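Local coordinates for glyoxalase family protein (Bacillus cereus, PDB 1ZSW) that is of unknown function but binds a zinc ion and, as a member of the glyoxalase family, is probably a metal-dependent enzyme, at residues N50-R55 with E120-F125; T133-R138 with V152-N157; H246-V251 with L292-T297. All coordinates share one frame; numbering follows the deposited sequence. Where two conformers were deposited one is given.

Only contact 3 supplies zinc ligands: its two neighbouring strands carry His-246 and Glu-294, and His-33 joins them at the metal. Contacts 1 and 2 lie away from that site: the first joins helix 41-51 to helix 112-124, the second the 133-138 turn to strand 150-155. They adjoin each other, with centres about 18 Å apart, through Phe-122 CE1 and Leu-153 CD1 at 3.9 Å, where helix 112-124 packs on strand 150-155. Contact 3 touches neither. Its centre is about 28 Å from that of contact 1, with nearest atoms about 14 Å apart, and about 23 Å from that of contact 2, with nearest atoms about 11 Å apart.

Contact 1. Residues N50-R55 with E120-F125; sequences NVLGLR and ERFEKF
Arg-121 joins the two segments by donating to two successive carbonyls at the C-terminal end of helix 41-51. Arg-121 NE reaches Val-51 O at 2.8 Å and almost straight, 177° at the hydrogen, in the carbonyl plane on a lone pair. The second bond, from Arg-121 NH1 to Asn-50 O at 2.9 Å, is more bent (141°). Both oxygens lie close to the guanidinium plane, so the pair of bonds should restrain rotation of the group. The reach comes from an extended chain, with CG opposite the backbone N (chi1 -170°) and the run to NE nearly straight.

Within its own segment, Phe-125 places CE1 3.7 Å above the centre of the Arg-121 guanidinium plane, covering one face. The same ring meets Val-51, the two side chains sliding past each other in opposite directions, with CD2 of Phe-125 3.7 Å from CG2 of Val-51. Farther inward, Leu-52 brings CD2 in at the edge of the Phe-122 ring, 3.9 Å from CE2. Trp-118 and Phe-143 also meet the Phe-122 ring, while Leu-52 touches Phe-143 on strand 138-144.

Beyond these residues the chain turns at Gly-53, which has positive phi. The positive charge of Arg-121 probably interacts favourably with the negative end of the helix dipole. The contact thus joins helices 41-51 and 112-124 of the glyoxalase/bleomycin resistance (vicinal oxygen chelate) fold.

Contact 2. Residues T133-R138 with V152-N157; sequences TTYANR and VLLVSN
Tyr-135, which meets Val-152 and Leu-154, and Arg-138, which meets Leu-154 and Val-155, are the end residues of a type I' turn held by Arg-138 N to Tyr-135 O (3.0 Å) and Tyr-135 N to Arg-138 O (2.9 Å). The turn connects strands 133-135 and 138-144, and 138-144 in turn pairs antiparallel with strand 150-155.

Val-152 sets CG1 over one face of the Tyr-135 ring, a CH-pi contact at 4.2 Å from the centroid and 15° off the normal; measured against the plane, the methyl is displaced toward the rim. Its torsion (chi1 62°) puts CG1 between the backbone N and the carbonyl carbon, leaving CG2 to meet Tyr-135 CB at 4.0 Å. Leu-154 comes in obliquely, its CD2 3.7 Å from Tyr-135 CB. Arg-138 takes part with its aliphatic portion: CD lies 3.7 Å from Val-155 O.

The polar ends are engaged elsewhere. Tyr-135 OH is hydrogen-bonded to Glu-185 on strand 180-188, and Arg-138 NH1 forms a salt bridge with Glu-226. No hydrogen bond crosses between the two segments, so the contact rests on van der Waals and CH-pi packing, while its polar groups tie the hairpin to later parts of the chain.

Contact 3. Residues H246-V251 with L292-T297; sequences HLAIRV and LFEIAT. With ZN (zinc ion), chain B.
His-246 and Glu-294 converge on the zinc ion from adjacent strands. The metal is 2.1 Å from His-246 NE2 and 2.0 Å from Glu-294 OE1, with the imidazole and carboxylate planes 64° apart. Glu-294 gets there as an extended chain, CG opposite the backbone N (chi1 177°). Its other oxygen, OE2, is hydrogen-bonded to Ser-282 OG, so both carboxylate oxygens have partners. His-246 ND1 is also hydrogen-bonded, to a residue close beside the segments, and His-33 NE2 is a further zinc ligand.

The backbones run parallel, and their peptide groups are satisfied in alternation. Leu-247 O accepts Glu-294 N at 2.8 Å, and Ile-249 N returns to Glu-294 O at 2.9 Å. Ala-296 N then meets Ile-249 O at 3.0 Å, nearly along the C=O axis (174°), and Val-251 N reaches Ala-296 O at 2.9 Å. At the start of the ladder the bond from Leu-247 N to Leu-292 O is weak, 3.3 Å. Ala-248 turns its backbone the other way, to His-32 and His-33. Polar side chains farther along also find partners: Arg-250 NE forms a salt bridge with Asp-298 OD1, and Thr-297 OG1 is hydrogen-bonded to Gly-299 O and Lys-281 N.

Val-251 and Ile-295 share the face away from zinc, their CG1 and CG2 respectively unusually close at 3.4 Å. Helix 254-266 covers that face through Trp-260 and Leu-257. Within the mixed sheet, strand 244-251 lies between strands 31-38 and 292-300, and strand 280-286 adjoins 292-300 beyond.

Contact 1. Residues N50-R55 with E120-F125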
# COMPACT_ATOMS: atom_id res chain seq x y z
N ASN A 50 -13.75 -1.96 -11.67
CA ASN A 50 -14.67 -1.25 -12.59
C ASN A 50 -14.74 0.25 -12.37
O ASN A 50 -14.72 1.01 -13.33
CB ASN A 50 -16.05 -1.91 -12.58
CG ASN A 50 -15.99 -3.35 -13.06
OD1 ASN A 50 -16.44 -4.26 -12.39
ND2 ASN A 50 -15.34 -3.55 -14.21
N VAL A 51 -14.78 0.69 -11.11
CA VAL A 51 -14.93 2.14 -10.85
C VAL A 51 -13.57 2.81 -10.91
O VAL A 51 -13.36 3.78 -11.63
CB VAL A 51 -15.67 2.42 -9.53
CG1 VAL A 51 -15.79 3.94 -9.27
CG2 VAL A 51 -17.06 1.73 -9.52
N LEU A 52 -12.60 2.28 -10.16
CA LEU A 52 -11.27 2.90 -10.14
C LEU A 52 -10.36 2.55 -11.34
O LEU A 52 -9.31 3.18 -11.57
CB LEU A 52 -10.56 2.53 -8.82
CG LEU A 52 -11.11 3.13 -7.55
CD1 LEU A 52 -9.93 3.07 -6.54
CD2 LEU A 52 -11.58 4.57 -7.77
N GLY A 53 -10.77 1.52 -12.09
CA GLY A 53 -10.08 1.19 -13.33
C GLY A 53 -8.78 0.42 -13.19
O GLY A 53 -8.01 0.37 -14.14
N LEU A 54 -8.48 -0.07 -11.97
CA LEU A 54 -7.22 -0.77 -11.72
C LEU A 54 -7.35 -2.18 -12.30
O LEU A 54 -8.48 -2.68 -12.46
CB LEU A 54 -6.92 -0.90 -10.22
CG LEU A 54 -6.84 0.45 -9.51
CD1 LEU A 54 -6.67 0.14 -8.03
CD2 LEU A 54 -5.66 1.25 -9.96
N ARG A 55 -6.20 -2.79 -12.59
CA ARG A 55 -6.23 -4.21 -13.02
C ARG A 55 -6.30 -5.13 -11.82
O ARG A 55 -5.57 -4.91 -10.86
CB ARG A 55 -4.96 -4.55 -13.78
CG ARG A 55 -5.03 -6.00 -14.39
CD ARG A 55 -3.81 -6.24 -15.26
NE ARG A 55 -4.10 -7.46 -16.05
CZ ARG A 55 -3.27 -8.02 -16.91
NH1 ARG A 55 -2.08 -7.51 -17.15
NH2 ARG A 55 -3.69 -9.10 -17.57
N GLU A 120 -16.18 13.83 -11.88
CA GLU A 120 -17.37 13.42 -12.65
C GLU A 120 -17.65 11.92 -12.53
O GLU A 120 -18.80 11.51 -12.34
CB GLU A 120 -17.31 13.87 -14.11
CG GLU A 120 -18.37 13.22 -15.04
CD GLU A 120 -19.82 13.48 -14.63
OE1 GLU A 120 -20.14 14.60 -14.16
OE2 GLU A 120 -20.65 12.56 -14.79
N ARG A 121 -16.60 11.11 -12.60
CA ARG A 121 -16.77 9.66 -12.49
C ARG A 121 -17.34 9.24 -11.13
O ARG A 121 -18.19 8.35 -11.05
CB ARG A 121 -15.42 8.97 -12.74
CG ARG A 121 -15.55 7.44 -12.88
CD ARG A 121 -14.30 6.85 -13.54
NE ARG A 121 -14.46 5.39 -13.68
CZ ARG A 121 -15.05 4.81 -14.72
NH1 ARG A 121 -15.15 3.48 -14.76
NH2 ARG A 121 -15.56 5.56 -15.71
N PHE A 122 -16.88 9.88 -10.06
CA PHE A 122 -17.38 9.61 -8.73
C PHE A 122 -18.86 10.01 -8.61
O PHE A 122 -19.64 9.31 -7.94
CB PHE A 122 -16.53 10.36 -7.69
CG PHE A 122 -15.15 9.76 -7.46
CD1 PHE A 122 -14.14 10.52 -6.87
CD2 PHE A 122 -14.86 8.44 -7.83
CE1 PHE A 122 -12.84 9.99 -6.64
CE2 PHE A 122 -13.58 7.90 -7.61
CZ PHE A 122 -12.57 8.67 -7.02
N GLU A 123 -19.24 11.11 -9.25
CA GLU A 123 -20.64 11.54 -9.28
C GLU A 123 -21.46 10.44 -9.95
O GLU A 123 -22.45 9.94 -9.40
CB GLU A 123 -20.80 12.86 -10.04
CG GLU A 123 -20.21 14.09 -9.34
CD GLU A 123 -20.10 15.30 -10.27
OE1 GLU A 123 -20.67 15.25 -11.38
OE2 GLU A 123 -19.44 16.28 -9.89
N LYS A 124 -21.01 10.03 -11.14
CA LYS A 124 -21.68 9.00 -11.92
C LYS A 124 -21.87 7.68 -11.15
O LYS A 124 -22.93 7.05 -11.22
CB LYS A 124 -20.90 8.74 -13.21
CG LYS A 124 -21.38 7.53 -14.02
CD LYS A 124 -22.82 7.69 -14.51
CE LYS A 124 -22.93 8.74 -15.61
NZ LYS A 124 -21.90 8.52 -16.67
N PHE A 125 -20.86 7.27 -10.40
CA PHE A 125 -20.92 6.02 -9.69
C PHE A 125 -21.34 6.11 -8.23
O PHE A 125 -21.29 5.11 -7.50
CB PHE A 125 -19.57 5.29 -9.81
CG PHE A 125 -19.37 4.63 -11.14
CD1 PHE A 125 -18.71 5.29 -12.15
CD2 PHE A 125 -19.84 3.34 -11.36
CE1 PHE A 125 -18.51 4.68 -13.38
CE2 PHE A 125 -19.65 2.72 -12.59
CZ PHE A 125 -18.99 3.38 -13.59

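Contact 2. Residues T133-R138 with V152-N157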
# COMPACT_ATOMS: atom_id res chain seq x y z
N THR A 133 -9.42 19.88 -3.41
CA THR A 133 -8.74 20.31 -2.17
C THR A 133 -7.22 20.20 -2.30
O THR A 133 -6.68 20.15 -3.41
CB THR A 133 -9.37 19.57 -0.93
OG1 THR A 133 -8.89 20.14 0.31
CG2 THR A 133 -9.09 18.02 -0.97
N THR A 134 -6.56 20.17 -1.15
CA THR A 134 -5.12 20.08 -1.06
C THR A 134 -4.90 18.93 -0.08
O THR A 134 -5.70 18.76 0.85
CB THR A 134 -4.58 21.43 -0.57
OG1 THR A 134 -4.92 22.44 -1.55
CG2 THR A 134 -3.09 21.40 -0.38
N TYR A 135 -3.90 18.09 -0.33
CA TYR A 135 -3.51 17.08 0.65
C TYR A 135 -2.01 16.93 0.58
O TYR A 135 -1.47 16.71 -0.48
CB TYR A 135 -4.23 15.74 0.40
CG TYR A 135 -3.87 14.75 1.47
CD1 TYR A 135 -2.72 13.97 1.35
CD2 TYR A 135 -4.68 14.59 2.59
CE1 TYR A 135 -2.36 13.07 2.35
CE2 TYR A 135 -4.33 13.71 3.62
CZ TYR A 135 -3.17 12.93 3.46
OH TYR A 135 -2.79 12.05 4.46
N ALA A 136 -1.33 17.08 1.72
CA ALA A 136 0.12 17.06 1.78
C ALA A 136 0.79 17.88 0.68
O ALA A 136 1.70 17.41 -0.03
CB ALA A 136 0.64 15.59 1.76
N ASN A 137 0.27 19.10 0.49
CA ASN A 137 0.85 20.05 -0.44
C ASN A 137 0.67 19.73 -1.93
O ASN A 137 1.39 20.27 -2.77
CB ASN A 137 2.30 20.35 -0.08
CG ASN A 137 2.43 20.98 1.31
OD1 ASN A 137 1.77 21.97 1.61
ND2 ASN A 137 3.27 20.40 2.16
N ARG A 138 -0.30 18.88 -2.24
CA ARG A 138 -0.63 18.56 -3.62
C ARG A 138 -2.10 18.77 -3.88
O ARG A 138 -2.93 18.51 -3.01
CB ARG A 138 -0.27 17.08 -3.92
CG ARG A 138 1.19 16.79 -3.75
CD ARG A 138 1.58 15.40 -4.33
NE ARG A 138 3.00 15.17 -4.07
CZ ARG A 138 3.46 14.77 -2.88
NH1 ARG A 138 2.59 14.56 -1.90
NH2 ARG A 138 4.76 14.58 -2.67
N VAL A 152 -7.35 9.20 -1.26
CA VAL A 152 -7.22 10.55 -1.79
C VAL A 152 -6.45 10.53 -3.10
O VAL A 152 -5.35 9.94 -3.18
CB VAL A 152 -6.61 11.54 -0.75
CG1 VAL A 152 -5.18 11.14 -0.34
CG2 VAL A 152 -6.58 12.99 -1.31
N LEU A 153 -7.04 11.13 -4.14
CA LEU A 153 -6.32 11.29 -5.38
C LEU A 153 -5.41 12.51 -5.32
O LEU A 153 -5.82 13.58 -4.81
CB LEU A 153 -7.30 11.41 -6.56
CG LEU A 153 -8.30 10.31 -6.77
CD1 LEU A 153 -9.19 10.67 -7.94
CD2 LEU A 153 -7.59 8.96 -7.06
N LEU A 154 -4.20 12.36 -5.81
CA LEU A 154 -3.16 13.38 -5.64
C LEU A 154 -2.48 13.66 -6.98
O LEU A 154 -2.09 12.74 -7.71
CB LEU A 154 -2.09 12.90 -4.67
CG LEU A 154 -2.49 12.46 -3.26
CD1 LEU A 154 -1.30 11.69 -2.60
CD2 LEU A 154 -2.96 13.69 -2.44
N VAL A 155 -2.32 14.93 -7.33
CA VAL A 155 -1.72 15.24 -8.61
C VAL A 155 -0.24 15.06 -8.63
O VAL A 155 0.48 15.63 -7.81
CB VAL A 155 -2.13 16.65 -9.13
CG1 VAL A 155 -1.33 16.98 -10.37
CG2 VAL A 155 -3.61 16.66 -9.40
N SER A 156 0.20 14.26 -9.60
CA SER A 156 1.59 13.89 -9.76
C SER A 156 2.37 14.76 -10.74
O SER A 156 3.58 14.78 -10.68
CB SER A 156 1.70 12.42 -10.21
OG SER A 156 1.36 12.27 -11.59
N ASN A 157 1.66 15.44 -11.64
CA ASN A 157 2.30 16.13 -12.77
C ASN A 157 2.97 15.12 -13.70
O ASN A 157 3.92 15.44 -14.42
CB ASN A 157 3.33 17.16 -12.28
CG ASN A 157 2.70 18.21 -11.38
OD1 ASN A 157 1.65 18.77 -11.70
ND2 ASN A 157 3.34 18.48 -10.24

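Contact 3. Residues H246-V251 with L292-T297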
# COMPACT_ATOMS: atom_id res chain seq x y z
N HIS A 246 -1.81 -3.37 6.97
CA HIS A 246 -0.36 -3.04 6.99
C HIS A 246 0.05 -2.27 5.75
O HIS A 246 -0.60 -2.32 4.72
CB HIS A 246 0.55 -4.32 7.14
CG HIS A 246 0.46 -5.28 6.00
ND1 HIS A 246 -0.46 -6.31 5.97
CD2 HIS A 246 1.23 -5.44 4.91
CE1 HIS A 246 -0.30 -7.01 4.86
NE2 HIS A 246 0.71 -6.49 4.18
N LEU A 247 1.19 -1.60 5.88
CA LEU A 247 1.84 -0.91 4.77
C LEU A 247 3.18 -1.60 4.55
O LEU A 247 3.91 -1.85 5.53
CB LEU A 247 2.12 0.56 5.12
CG LEU A 247 3.02 1.32 4.14
CD1 LEU A 247 2.38 1.52 2.79
CD2 LEU A 247 3.40 2.69 4.75
N ALA A 248 3.44 -1.94 3.28
CA ALA A 248 4.74 -2.53 2.89
C ALA A 248 5.58 -1.53 2.15
O ALA A 248 5.04 -0.80 1.31
CB ALA A 248 4.55 -3.78 2.02
N ILE A 249 6.87 -1.51 2.47
CA ILE A 249 7.85 -0.64 1.79
C ILE A 249 8.84 -1.49 1.01
O ILE A 249 9.05 -2.63 1.36
CB ILE A 249 8.58 0.31 2.77
CG1 ILE A 249 9.45 -0.47 3.76
CG2 ILE A 249 7.52 1.17 3.54
CD1 ILE A 249 10.19 0.39 4.88
N ARG A 250 9.44 -0.89 -0.01
CA ARG A 250 10.26 -1.61 -0.99
C ARG A 250 11.70 -1.72 -0.59
O ARG A 250 12.33 -0.72 -0.21
CB ARG A 250 10.25 -0.89 -2.36
CG ARG A 250 8.86 -0.86 -2.99
CD ARG A 250 8.84 0.12 -4.16
NE ARG A 250 9.87 -0.23 -5.16
CZ ARG A 250 10.27 0.57 -6.14
NH1 ARG A 250 9.73 1.79 -6.31
NH2 ARG A 250 11.22 0.15 -6.95
N VAL A 251 12.25 -2.93 -0.78
CA VAL A 251 13.73 -3.07 -0.81
C VAL A 251 14.14 -3.80 -2.09
O VAL A 251 13.34 -4.45 -2.71
CB VAL A 251 14.27 -3.72 0.47
CG1 VAL A 251 13.78 -2.93 1.69
CG2 VAL A 251 13.87 -5.20 0.51
N LEU A 292 1.55 -1.75 11.86
CA LEU A 292 2.24 -2.92 11.27
C LEU A 292 2.84 -2.53 9.96
O LEU A 292 2.14 -2.14 9.02
CB LEU A 292 1.24 -4.08 11.06
CG LEU A 292 1.79 -5.42 10.56
CD1 LEU A 292 2.80 -5.99 11.53
CD2 LEU A 292 0.63 -6.40 10.41
N PHE A 293 4.16 -2.66 9.89
CA PHE A 293 4.88 -2.42 8.67
C PHE A 293 5.38 -3.74 8.09
O PHE A 293 5.65 -4.71 8.86
CB PHE A 293 6.12 -1.58 8.97
CG PHE A 293 5.86 -0.13 9.13
CD1 PHE A 293 5.88 0.42 10.37
CD2 PHE A 293 5.68 0.70 8.02
CE1 PHE A 293 5.70 1.80 10.56
CE2 PHE A 293 5.48 2.08 8.21
CZ PHE A 293 5.48 2.61 9.50
N GLU A 294 5.53 -3.79 6.79
CA GLU A 294 6.16 -4.94 6.15
C GLU A 294 7.29 -4.39 5.28
O GLU A 294 7.17 -3.31 4.68
CB GLU A 294 5.11 -5.66 5.32
CG GLU A 294 5.64 -6.87 4.50
CD GLU A 294 4.58 -7.48 3.62
OE1 GLU A 294 3.49 -6.89 3.47
OE2 GLU A 294 4.84 -8.58 3.08
N ILE A 295 8.38 -5.14 5.21
CA ILE A 295 9.48 -4.76 4.33
C ILE A 295 9.55 -5.86 3.26
O ILE A 295 9.73 -7.01 3.62
CB ILE A 295 10.82 -4.71 5.12
CG1 ILE A 295 10.65 -3.81 6.35
CG2 ILE A 295 11.96 -4.17 4.22
CD1 ILE A 295 11.91 -3.67 7.24
N ALA A 296 9.38 -5.50 1.99
CA ALA A 296 9.19 -6.49 0.93
C ALA A 296 10.17 -6.26 -0.20
O ALA A 296 10.38 -5.11 -0.66
CB ALA A 296 7.76 -6.48 0.38
N THR A 297 10.73 -7.35 -0.73
CA THR A 297 11.53 -7.21 -1.95
C THR A 297 10.72 -6.87 -3.20
O THR A 297 9.56 -7.30 -3.36
CB THR A 297 12.37 -8.51 -2.21
OG1 THR A 297 11.49 -9.61 -2.51
CG2 THR A 297 13.25 -8.83 -0.99
ZN ZN B . 1.73 -7.49 2.66